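PDB 7ANC: GDP-L-fucose synthase from Campylobacter jejuni, which binds NADP and acts as a C4 reductase of GDP-mannoheptose, a sugar nucleotide. Local coordinates for residues M2-K7 and G29-V34; K102-G107 and Y253-I258; V237-I242 and M312-D317. One frame throughout, in Å; residues are numbered along the deposited sequence.

Interaction 1: residues M2-K7 and G29-V34; sequences MQTNSK and GFNNLV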
loop_
_atom_site.group_PDB
_atom_site.type_symbol
_atom_site.label_atom_id
_atom_site.label_comp_id
_atom_site.label_asym_id
_atom_site.label_seq_id
_atom_site.Cartn_x
_atom_site.Cartn_y
_atom_site.Cartn_z
ATOM N N MET A 2 -24.679 6.624 15.682
ATOM C CA MET A 2 -25.315 7.664 14.897
ATOM C C MET A 2 -26.773 7.768 15.256
ATOM O O MET A 2 -27.447 6.757 15.414
ATOM C CB MET A 2 -25.304 7.358 13.389
ATOM C CG MET A 2 -23.965 7.024 12.825
ATOM S SD MET A 2 -24.001 6.921 11.022
ATOM C CE MET A 2 -25.155 5.586 10.768
ATOM N N GLN A 3 -27.252 9.007 15.330
ATOM C CA GLN A 3 -28.656 9.351 15.547
ATOM C C GLN A 3 -29.136 9.986 14.234
ATOM O O GLN A 3 -28.334 10.352 13.377
ATOM C CB GLN A 3 -28.759 10.342 16.698
ATOM C CG GLN A 3 -27.900 9.905 17.886
ATOM C CD GLN A 3 -28.233 10.548 19.207
ATOM O OE1 GLN A 3 -28.172 11.770 19.364
ATOM N NE2 GLN A 3 -28.543 9.713 20.186
ATOM N N THR A 4 -30.461 10.108 14.109
ATOM C CA THR A 4 -31.167 10.858 13.078
ATOM C C THR A 4 -30.511 12.097 12.573
ATOM O O THR A 4 -30.488 12.344 11.351
ATOM C CB THR A 4 -32.513 11.411 13.684
ATOM O OG1 THR A 4 -33.266 10.324 14.130
ATOM C CG2 THR A 4 -33.378 12.254 12.691
ATOM N N ASN A 5 -30.103 12.953 13.509
ATOM C CA ASN A 5 -29.584 14.283 13.172
ATOM C C ASN A 5 -28.051 14.368 13.263
ATOM O O ASN A 5 -27.494 15.489 13.192
ATOM C CB ASN A 5 -30.214 15.431 14.020
ATOM C CG ASN A 5 -31.631 15.859 13.554
ATOM O OD1 ASN A 5 -32.525 16.025 14.387
ATOM N ND2 ASN A 5 -31.819 16.086 12.259
ATOM N N SER A 6 -27.366 13.219 13.400
ATOM C CA SER A 6 -25.881 13.217 13.346
ATOM C C SER A 6 -25.390 13.659 11.960
ATOM O O SER A 6 -25.962 13.247 10.970
ATOM C CB SER A 6 -25.319 11.812 13.631
ATOM O OG SER A 6 -25.630 11.359 14.945
ATOM N N LYS A 7 -24.285 14.433 11.888
ATOM C CA LYS A 7 -23.753 14.859 10.610
ATOM C C LYS A 7 -22.904 13.697 10.033
ATOM O O LYS A 7 -21.899 13.327 10.620
ATOM C CB LYS A 7 -22.917 16.150 10.714
ATOM C CG LYS A 7 -22.500 16.704 9.343
ATOM C CD LYS A 7 -21.963 18.118 9.490
ATOM C CE LYS A 7 -21.555 18.793 8.199
ATOM N NZ LYS A 7 -21.529 20.300 8.419
ATOM N N GLY A 29 -34.458 7.595 7.699
ATOM C CA GLY A 29 -34.721 8.880 8.354
ATOM C C GLY A 29 -33.548 9.761 8.754
ATOM O O GLY A 29 -33.748 10.764 9.472
ATOM N N PHE A 30 -32.332 9.421 8.288
ATOM C CA PHE A 30 -31.132 10.199 8.609
ATOM C C PHE A 30 -31.215 11.444 7.678
ATOM O O PHE A 30 -31.348 11.351 6.449
ATOM C CB PHE A 30 -29.837 9.364 8.448
ATOM C CG PHE A 30 -29.664 8.263 9.475
ATOM C CD1 PHE A 30 -29.034 8.499 10.685
ATOM C CD2 PHE A 30 -30.155 6.986 9.233
ATOM C CE1 PHE A 30 -28.867 7.494 11.643
ATOM C CE2 PHE A 30 -29.982 5.978 10.158
ATOM C CZ PHE A 30 -29.346 6.227 11.365
ATOM N N ASN A 31 -31.289 12.629 8.271
ATOM C CA ASN A 31 -31.514 13.833 7.479
ATOM C C ASN A 31 -30.439 14.926 7.616
ATOM O O ASN A 31 -30.719 16.098 7.310
ATOM C CB ASN A 31 -32.922 14.410 7.754
ATOM C CG ASN A 31 -33.090 14.812 9.191
ATOM O OD1 ASN A 31 -32.350 14.338 10.049
ATOM N ND2 ASN A 31 -34.021 15.720 9.463
ATOM N N ASN A 32 -29.215 14.556 8.033
ATOM C CA ASN A 32 -28.091 15.484 8.088
ATOM C C ASN A 32 -26.878 14.856 7.353
ATOM O O ASN A 32 -25.871 14.584 7.957
ATOM C CB ASN A 32 -27.764 15.793 9.538
ATOM C CG ASN A 32 -26.813 16.970 9.719
ATOM O OD1 ASN A 32 -26.495 17.658 8.788
ATOM N ND2 ASN A 32 -26.402 17.215 10.957
ATOM N N LEU A 33 -27.016 14.677 6.045
ATOM C CA LEU A 33 -25.941 14.151 5.193
ATOM C C LEU A 33 -25.159 15.280 4.522
ATOM O O LEU A 33 -25.750 16.261 4.089
ATOM C CB LEU A 33 -26.545 13.219 4.122
ATOM C CG LEU A 33 -27.554 12.178 4.622
ATOM C CD1 LEU A 33 -27.949 11.260 3.464
ATOM C CD2 LEU A 33 -27.004 11.361 5.796
ATOM N N VAL A 34 -23.827 15.129 4.410
ATOM C CA VAL A 34 -22.995 16.093 3.681
ATOM C C VAL A 34 -22.358 15.363 2.506
ATOM O O VAL A 34 -21.792 14.297 2.695
ATOM C CB VAL A 34 -21.982 16.828 4.584
ATOM C CG1 VAL A 34 -21.095 15.897 5.364
ATOM C CG2 VAL A 34 -21.136 17.798 3.778
HETATM O O HOH W 1 -28.203 12.259 9.582
#
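Asn32 reaches across to the backbone of Asn5, Ser6 and Lys7. Its CG stands anti to the backbone N (chi1 -168°), which sends the amide over to the 2-7 loop. Asn32 CB lies 3.4 Å from Ser6 O. CG rests near Lys7 CA. OD1 comes near Lys7 CG. Asn32 ND2 at the tip donates to Asn5 O at 3.0 Å with an almost straight N-H. The acceptor lies in the Asn32 amide plane, but the donor stands 45° above the carbonyl plane of Asn5.

Gln3 to Ser6 form a type I beta turn. Within it Ser6 OG takes the N-H of Gln3. Thr4 O points out of the turn and accepts from Asn31 N at 3.2 Å. A water also donates to Thr4 O and to Ser6 O, and accepts from Asn32 N. Phe30 presents the CD1 edge of its ring to Gln3 O, 3.3 Å away, while Met2 CB lies 4.0 Å from Phe30 CE1.

Lys7 runs extended past Asn32, and Lys7 CE meets Val34 CG1 at 4.1 Å. Its NZ goes on to a salt bridge with Glu56. Asn32 and Val34 bond through their backbones to Ile8, as expected at the edge of a Rossmann sheet. The direct bonds across the contact end on backbone carbonyls of the turn, with no charged pair among them, which suggests reliance on the turn's shape.

Interaction 2: residues K102-G107 and Y253-I258; sequences KLVFFG and YTMQNI. With NAP (NADP nicotinamide-adenine-dinucleotide phosphate), chain C.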
loop_
_atom_site.group_PDB
_atom_site.type_symbol
_atom_site.label_atom_id
_atom_site.label_comp_id
_atom_site.label_asym_id
_atom_site.label_seq_id
_atom_site.Cartn_x
_atom_site.Cartn_y
_atom_site.Cartn_z
ATOM N N LYS A 102 -16.431 8.037 14.365
ATOM C CA LYS A 102 -16.271 6.715 13.782
ATOM C C LYS A 102 -16.242 6.800 12.244
ATOM O O LYS A 102 -16.882 7.684 11.639
ATOM C CB LYS A 102 -17.431 5.834 14.283
ATOM C CG LYS A 102 -17.176 4.362 14.235
ATOM C CD LYS A 102 -18.214 3.648 15.096
ATOM C CE LYS A 102 -18.048 2.171 14.948
ATOM N NZ LYS A 102 -19.082 1.459 15.759
ATOM N N LEU A 103 -15.475 5.883 11.630
ATOM C CA LEU A 103 -15.265 5.853 10.181
ATOM C C LEU A 103 -15.335 4.397 9.725
ATOM O O LEU A 103 -14.838 3.494 10.423
ATOM C CB LEU A 103 -13.912 6.497 9.821
ATOM C CG LEU A 103 -13.431 6.552 8.363
ATOM C CD1 LEU A 103 -12.538 7.769 8.109
ATOM C CD2 LEU A 103 -12.726 5.270 7.926
ATOM N N VAL A 104 -15.921 4.184 8.535
ATOM C CA VAL A 104 -15.947 2.877 7.866
ATOM C C VAL A 104 -15.248 3.030 6.506
ATOM O O VAL A 104 -15.591 3.929 5.720
ATOM C CB VAL A 104 -17.368 2.322 7.703
ATOM C CG1 VAL A 104 -17.395 1.105 6.790
ATOM C CG2 VAL A 104 -17.946 1.954 9.068
ATOM N N PHE A 105 -14.272 2.147 6.247
ATOM C CA PHE A 105 -13.466 2.105 5.013
ATOM C C PHE A 105 -13.725 0.743 4.338
ATOM O O PHE A 105 -13.884 -0.257 5.025
ATOM C CB PHE A 105 -11.975 2.259 5.349
ATOM C CG PHE A 105 -11.025 1.978 4.195
ATOM C CD1 PHE A 105 -11.085 2.730 3.029
ATOM C CD2 PHE A 105 -10.092 0.936 4.275
ATOM C CE1 PHE A 105 -10.232 2.453 1.940
ATOM C CE2 PHE A 105 -9.246 0.665 3.223
ATOM C CZ PHE A 105 -9.309 1.451 2.049
ATOM N N PHE A 106 -13.758 0.720 2.996
ATOM C CA PHE A 106 -13.987 -0.516 2.213
ATOM C C PHE A 106 -12.723 -1.039 1.546
ATOM O O PHE A 106 -12.111 -0.338 0.716
ATOM C CB PHE A 106 -15.132 -0.304 1.187
ATOM C CG PHE A 106 -16.454 0.032 1.822
ATOM C CD1 PHE A 106 -17.256 -0.971 2.352
ATOM C CD2 PHE A 106 -16.862 1.335 1.978
ATOM C CE1 PHE A 106 -18.453 -0.684 2.955
ATOM C CE2 PHE A 106 -18.051 1.630 2.628
ATOM C CZ PHE A 106 -18.853 0.617 3.088
ATOM N N GLY A 107 -12.328 -2.263 1.904
ATOM C CA GLY A 107 -11.258 -2.994 1.270
ATOM C C GLY A 107 -11.773 -3.919 0.152
ATOM O O GLY A 107 -12.984 -4.065 -0.065
ATOM N N TYR A 253 -24.835 -1.199 10.051
ATOM C CA TYR A 253 -24.756 -2.104 11.215
ATOM C C TYR A 253 -23.419 -1.958 11.977
ATOM O O TYR A 253 -23.391 -1.839 13.222
ATOM C CB TYR A 253 -24.948 -3.581 10.812
ATOM C CG TYR A 253 -24.918 -4.536 11.992
ATOM C CD1 TYR A 253 -26.079 -4.843 12.714
ATOM C CD2 TYR A 253 -23.740 -5.161 12.372
ATOM C CE1 TYR A 253 -26.043 -5.713 13.807
ATOM C CE2 TYR A 253 -23.691 -6.027 13.475
ATOM C CZ TYR A 253 -24.854 -6.298 14.188
ATOM O OH TYR A 253 -24.816 -7.195 15.234
ATOM N N THR A 254 -22.330 -1.904 11.205
ATOM C CA THR A 254 -20.969 -1.705 11.738
ATOM C C THR A 254 -20.872 -0.379 12.456
ATOM O O THR A 254 -20.429 -0.331 13.618
ATOM C CB THR A 254 -19.929 -1.872 10.603
ATOM O OG1 THR A 254 -20.000 -3.206 10.087
ATOM C CG2 THR A 254 -18.500 -1.592 11.113
ATOM N N MET A 255 -21.322 0.705 11.812
ATOM C CA MET A 255 -21.290 2.038 12.424
ATOM C C MET A 255 -22.059 2.062 13.750
ATOM O O MET A 255 -21.581 2.653 14.738
ATOM C CB MET A 255 -21.840 3.083 11.430
ATOM C CG MET A 255 -21.458 4.497 11.612
ATOM S SD MET A 255 -19.672 4.819 11.479
ATOM C CE MET A 255 -19.486 5.414 9.816
ATOM N N GLN A 256 -23.233 1.404 13.791
ATOM C CA GLN A 256 -24.050 1.402 14.996
ATOM C C GLN A 256 -23.603 0.449 16.124
ATOM O O GLN A 256 -23.850 0.743 17.298
ATOM C CB GLN A 256 -25.527 1.114 14.672
ATOM C CG GLN A 256 -26.157 2.025 13.669
ATOM C CD GLN A 256 -26.159 3.442 14.105
ATOM O OE1 GLN A 256 -25.098 4.080 14.209
ATOM N NE2 GLN A 256 -27.370 3.985 14.330
ATOM N N ASN A 257 -22.971 -0.675 15.789
ATOM C CA ASN A 257 -22.836 -1.824 16.688
ATOM C C ASN A 257 -21.451 -2.432 16.887
ATOM O O ASN A 257 -21.256 -3.197 17.852
ATOM C CB ASN A 257 -23.771 -2.946 16.221
ATOM C CG ASN A 257 -25.237 -2.522 16.242
ATOM O OD1 ASN A 257 -25.809 -2.255 17.309
ATOM N ND2 ASN A 257 -25.842 -2.410 15.062
ATOM N N ILE A 258 -20.488 -2.163 15.985
ATOM C CA ILE A 258 -19.197 -2.865 16.031
ATOM C C ILE A 258 -18.080 -1.832 16.278
ATOM O O ILE A 258 -17.893 -0.900 15.455
ATOM C CB ILE A 258 -18.878 -3.639 14.729
ATOM C CG1 ILE A 258 -19.970 -4.675 14.390
ATOM C CG2 ILE A 258 -17.526 -4.354 14.856
ATOM C CD1 ILE A 258 -19.791 -5.478 13.090
HETATM P PA NAP C . -17.416 3.407 -7.991
HETATM O O1A NAP C . -16.248 3.280 -8.940
HETATM O O2A NAP C . -18.792 2.989 -8.439
HETATM O O5B NAP C . -17.441 4.905 -7.416
HETATM C C5B NAP C . -16.242 5.625 -7.033
HETATM C C4B NAP C . -16.629 7.042 -6.688
HETATM O O4B NAP C . -15.474 7.719 -6.121
HETATM C C3B NAP C . -17.103 7.904 -7.879
HETATM O O3B NAP C . -18.288 8.645 -7.578
HETATM C C2B NAP C . -15.946 8.880 -8.091
HETATM O O2B NAP C . -16.435 10.174 -8.483
HETATM C C1B NAP C . -15.371 9.009 -6.678
HETATM N N9A NAP C . -13.996 9.516 -6.663
HETATM C C8A NAP C . -12.878 8.918 -7.208
HETATM N N7A NAP C . -11.797 9.662 -7.130
HETATM C C5A NAP C . -12.223 10.850 -6.543
HETATM C C6A NAP C . -11.548 12.049 -6.214
HETATM N N6A NAP C . -10.255 12.289 -6.498
HETATM N N1A NAP C . -12.293 13.057 -5.672
HETATM C C2A NAP C . -13.593 12.829 -5.421
HETATM N N3A NAP C . -14.328 11.742 -5.670
HETATM C C4A NAP C . -13.584 10.773 -6.255
HETATM O O3 NAP C . -17.069 2.586 -6.651
HETATM P PN NAP C . -17.863 1.411 -5.916
HETATM O O1N NAP C . -19.063 1.937 -5.254
HETATM O O2N NAP C . -17.992 0.251 -6.851
HETATM O O5D NAP C . -16.798 0.990 -4.762
HETATM C C5D NAP C . -16.964 1.565 -3.432
HETATM C C4D NAP C . -15.906 0.986 -2.535
HETATM O O4D NAP C . -16.084 -0.459 -2.555
HETATM C C3D NAP C . -14.456 1.242 -2.988
HETATM O O3D NAP C . -13.573 1.433 -1.885
HETATM C C2D NAP C . -14.139 -0.043 -3.780
HETATM O O2D NAP C . -12.755 -0.366 -3.915
HETATM C C1D NAP C . -14.869 -1.064 -2.909
HETATM N N1N NAP C . -15.146 -2.342 -3.621
HETATM C C2N NAP C . -16.073 -2.392 -4.634
HETATM C C3N NAP C . -16.119 -3.452 -5.488
HETATM C C7N NAP C . -16.947 -3.404 -6.703
HETATM O O7N NAP C . -17.423 -2.341 -7.152
HETATM N N7N NAP C . -17.138 -4.602 -7.237
HETATM C C4N NAP C . -15.340 -4.692 -5.144
HETATM C C5N NAP C . -14.385 -4.541 -4.048
HETATM C C6N NAP C . -14.408 -3.471 -3.276
HETATM P P2B NAP C . -16.968 10.351 -10.047
HETATM O O1X NAP C . -18.375 9.734 -10.090
HETATM O O2X NAP C . -16.956 11.873 -10.222
HETATM O O3X NAP C . -16.002 9.651 -10.993
#
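Lys102 lays its aliphatic chain along Met255, and the two side chains run past each other in opposite directions. Lys102 CB and CG both lie 3.7 Å from Met255 SD. The lysine is extended throughout, with CG anti to the backbone N (chi1 -158°). That shape carries NZ past the sulfur to the C-terminal end of helix 244-257.

Three carbonyls receive NZ there. Ile258 O is 2.7 Å from Lys102 NZ, Met255 O is 3.0 Å from it and Thr254 O is 3.1 Å from it. The ammonium lies in the carbonyl plane of Thr254 but well above the planes of Met255 and Ile258. Thr254 O also accepts from Ile258 N, so it serves the helix and the lysine together. Asp259 adds a salt bridge to the same nitrogen. A positive charge at this helix end, where carbonyls gather, would be favoured by the helix dipole. The four oxygen partners probably offset the cost of burying it.

Met255 is bent at chi2 and chi3, which turns its terminal CE to Val104 CG2, 3.9 Å away. The same methyl of Val104 meets Thr254 CG2 at 4.1 Å. The hydroxyl of Thr254 is used within its own helix, by Val250 O.

At the other end of the strand, Phe106 and Gly107 line the NADP pocket. Gly107 O is 3.6 Å from C6N of the nicotinamide ring.

The helix segment runs nearly antiparallel to the strand segment, at 151°, with the axes 8.9 Å apart. Strand 102-108 is an inner strand of the parallel Rossmann sheet, between strands 60-63 and 159-164. Helix 244-257 packs on it, and Met255 and Thr254 also touch Phe62 and Leu162 on those two neighbours.

Interaction 3: residues V237-I242 and M312-D317; sequences VRREFI and MDRLMD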
loop_
_atom_site.group_PDB
_atom_site.type_symbol
_atom_site.label_atom_id
_atom_site.label_comp_id
_atom_site.label_asym_id
_atom_site.label_seq_id
_atom_site.Cartn_x
_atom_site.Cartn_y
_atom_site.Cartn_z
ATOM N N VAL A 237 -14.012 -20.620 -13.253
ATOM C CA VAL A 237 -13.575 -19.656 -12.229
ATOM C C VAL A 237 -14.782 -19.255 -11.377
ATOM O O VAL A 237 -15.880 -19.090 -11.898
ATOM C CB VAL A 237 -12.860 -18.433 -12.832
ATOM C CG1 VAL A 237 -13.821 -17.606 -13.669
ATOM C CG2 VAL A 237 -12.217 -17.598 -11.726
ATOM N N ARG A 238 -14.575 -19.148 -10.061
ATOM C CA ARG A 238 -15.658 -18.920 -9.122
ATOM C C ARG A 238 -15.613 -17.484 -8.536
ATOM O O ARG A 238 -14.530 -16.941 -8.240
ATOM C CB ARG A 238 -15.638 -19.965 -8.030
ATOM C CG ARG A 238 -15.602 -21.413 -8.513
ATOM C CD ARG A 238 -15.705 -22.417 -7.378
ATOM N NE ARG A 238 -16.988 -22.362 -6.685
ATOM C CZ ARG A 238 -18.124 -22.926 -7.122
ATOM N NH1 ARG A 238 -18.136 -23.642 -8.239
ATOM N NH2 ARG A 238 -19.246 -22.779 -6.449
ATOM N N ARG A 239 -16.799 -16.887 -8.362
ATOM C CA ARG A 239 -16.940 -15.522 -7.843
ATOM C C ARG A 239 -18.067 -15.405 -6.826
ATOM O O ARG A 239 -19.066 -16.124 -6.904
ATOM C CB ARG A 239 -17.219 -14.572 -9.021
ATOM C CG ARG A 239 -16.056 -14.375 -10.004
ATOM C CD ARG A 239 -14.990 -13.481 -9.416
ATOM N NE ARG A 239 -13.798 -13.365 -10.263
ATOM C CZ ARG A 239 -12.678 -14.071 -10.102
ATOM N NH1 ARG A 239 -12.574 -15.000 -9.144
ATOM N NH2 ARG A 239 -11.646 -13.853 -10.908
ATOM N N GLU A 240 -17.899 -14.500 -5.851
ATOM C CA GLU A 240 -18.882 -14.194 -4.793
ATOM C C GLU A 240 -19.429 -12.769 -5.119
ATOM O O GLU A 240 -18.661 -11.889 -5.430
ATOM C CB GLU A 240 -18.184 -14.195 -3.408
ATOM C CG GLU A 240 -19.068 -13.864 -2.213
ATOM C CD GLU A 240 -18.321 -13.577 -0.924
ATOM O OE1 GLU A 240 -17.066 -13.216 -0.988
ATOM O OE2 GLU A 240 -18.986 -13.705 0.177
ATOM N N PHE A 241 -20.742 -12.579 -5.021
ATOM C CA PHE A 241 -21.379 -11.287 -5.255
ATOM C C PHE A 241 -22.108 -10.791 -4.011
ATOM O O PHE A 241 -22.696 -11.583 -3.303
ATOM C CB PHE A 241 -22.372 -11.416 -6.430
ATOM C CG PHE A 241 -21.740 -11.833 -7.733
ATOM C CD1 PHE A 241 -21.543 -13.160 -8.011
ATOM C CD2 PHE A 241 -21.272 -10.879 -8.625
ATOM C CE1 PHE A 241 -20.907 -13.558 -9.174
ATOM C CE2 PHE A 241 -20.665 -11.256 -9.828
ATOM C CZ PHE A 241 -20.476 -12.604 -10.084
ATOM N N ILE A 242 -22.077 -9.471 -3.745
ATOM C CA ILE A 242 -22.929 -8.851 -2.722
ATOM C C ILE A 242 -23.741 -7.694 -3.323
ATOM O O ILE A 242 -23.206 -6.881 -4.063
ATOM C CB ILE A 242 -22.099 -8.392 -1.474
ATOM C CG1 ILE A 242 -23.025 -7.869 -0.371
ATOM C CG2 ILE A 242 -21.094 -7.309 -1.811
ATOM C CD1 ILE A 242 -22.291 -7.614 0.960
ATOM N N MET A 312 -7.938 -17.559 -10.539
ATOM C CA MET A 312 -7.970 -17.277 -9.091
ATOM C C MET A 312 -9.455 -17.168 -8.641
ATOM O O MET A 312 -10.179 -16.313 -9.132
ATOM C CB MET A 312 -7.227 -15.945 -8.841
ATOM C CG MET A 312 -7.400 -15.365 -7.456
ATOM S SD MET A 312 -6.502 -13.845 -7.200
ATOM C CE MET A 312 -7.527 -12.611 -7.992
ATOM N N ASP A 313 -9.891 -18.015 -7.696
ATOM C CA ASP A 313 -11.247 -17.885 -7.093
ATOM C C ASP A 313 -11.166 -16.844 -5.961
ATOM O O ASP A 313 -10.086 -16.628 -5.379
ATOM C CB ASP A 313 -11.758 -19.204 -6.506
ATOM C CG ASP A 313 -11.881 -20.337 -7.561
ATOM O OD1 ASP A 313 -12.010 -20.056 -8.757
ATOM O OD2 ASP A 313 -11.858 -21.493 -7.146
ATOM N N ARG A 314 -12.290 -16.200 -5.655
ATOM C CA ARG A 314 -12.376 -15.247 -4.551
ATOM C C ARG A 314 -13.732 -15.439 -3.852
ATOM O O ARG A 314 -14.797 -15.095 -4.411
ATOM C CB ARG A 314 -12.272 -13.782 -4.983
ATOM C CG ARG A 314 -11.020 -13.307 -5.706
ATOM C CD ARG A 314 -9.898 -12.895 -4.744
ATOM N NE ARG A 314 -9.074 -14.055 -4.442
ATOM C CZ ARG A 314 -7.844 -14.008 -3.909
ATOM N NH1 ARG A 314 -7.278 -12.845 -3.561
ATOM N NH2 ARG A 314 -7.193 -15.142 -3.703
ATOM N N LEU A 315 -13.686 -15.941 -2.609
ATOM C CA LEU A 315 -14.866 -16.121 -1.750
ATOM C C LEU A 315 -14.425 -15.818 -0.321
ATOM O O LEU A 315 -13.468 -16.420 0.157
ATOM C CB LEU A 315 -15.315 -17.578 -1.812
ATOM C CG LEU A 315 -16.329 -18.046 -0.736
ATOM C CD1 LEU A 315 -17.647 -17.283 -0.834
ATOM C CD2 LEU A 315 -16.549 -19.566 -0.801
ATOM N N MET A 316 -15.123 -14.904 0.353
ATOM C CA MET A 316 -14.838 -14.628 1.778
ATOM C C MET A 316 -15.338 -15.719 2.735
ATOM O O MET A 316 -16.446 -16.224 2.597
ATOM C CB MET A 316 -15.487 -13.302 2.199
ATOM C CG MET A 316 -14.929 -12.070 1.516
ATOM S SD MET A 316 -13.126 -12.005 1.385
ATOM C CE MET A 316 -12.972 -10.345 0.718
ATOM N N ASP A 317 -14.509 -16.019 3.752
ATOM C CA ASP A 317 -14.973 -16.636 4.994
ATOM C C ASP A 317 -15.586 -15.510 5.820
ATOM O O ASP A 317 -14.881 -14.583 6.218
ATOM C CB ASP A 317 -13.804 -17.327 5.711
ATOM C CG ASP A 317 -14.248 -18.179 6.933
ATOM O OD1 ASP A 317 -15.217 -17.819 7.612
ATOM O OD2 ASP A 317 -13.598 -19.220 7.178
HETATM O O HOH W 2 -9.081 -15.025 -11.759
HETATM O O HOH W 3 -15.428 -13.154 -6.278
#
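The predicted substrate-binding residue Arg239 joins strand 238-243 to the loop 312-317 that precedes helix 319-323. Arg239 NH1 donates to Met312 O at 2.7 Å with a nearly straight N-H. The bond lies in both the guanidinium plane and the carbonyl plane. The bend at chi2 (-75°) folds the chain back so that NH1 also reaches Arg238 O of its own strand. NH2 gives a weak second bond to Met312 O, and a water joins NH2 to Met312 N. These bonds fix how the guanidinium is turned.

The two segments run side by side in nearly the same direction, yet direct backbone bonding is slight. Arg314 N gives only a weak bond to Arg238 O, and a water links Glu240 N to Arg314 O. In the three-stranded mixed sheet, strand 238-243 lies between strands 166-168 and 282-283.

Side chains make the firmer links between strand and loop. Asp313 OD1 accepts from Arg238 N at 3.0 Å, from above the carboxylate plane. The guanidinium of Arg238 turns elsewhere, to a salt bridge with Asp281. Glu240 extends across Leu315, whose CD1 lies 3.8 Å from Glu240 CD. Glu240 OE1 then takes the N-H of Met316 at 2.9 Å and a second bond from Asn165 ND2, while Glu240 OE2 accepts from Gly279 N. Met312 SD sits 3.6 Å above the guanidinium plane of Arg314, over its centre.

In the fold
Interaction 2 is the buried contact of the three. Interactions 1 and 3 are only partly buried. Interactions 1 and 2 reach the same parallel sheet, the first at its edge and the second at an inner strand. They touch directly: Met2 N probably bonds to Gln256 OE1, and Met2 SD packs on Met255 CG. Interaction 3 belongs to the smaller mixed sheet, its centre about 34 Å from that of interaction 1. Strand 238-243 leads into helix 244-257, which joins one side of interaction 3 to one side of interaction 2. Chemistry follows place: amide, backbone and water bonds at the edge; a lysine ammonium among carbonyls, beside apolar packing, inside; arginine and carboxylate side chains bonding to backbone atoms in interaction 3.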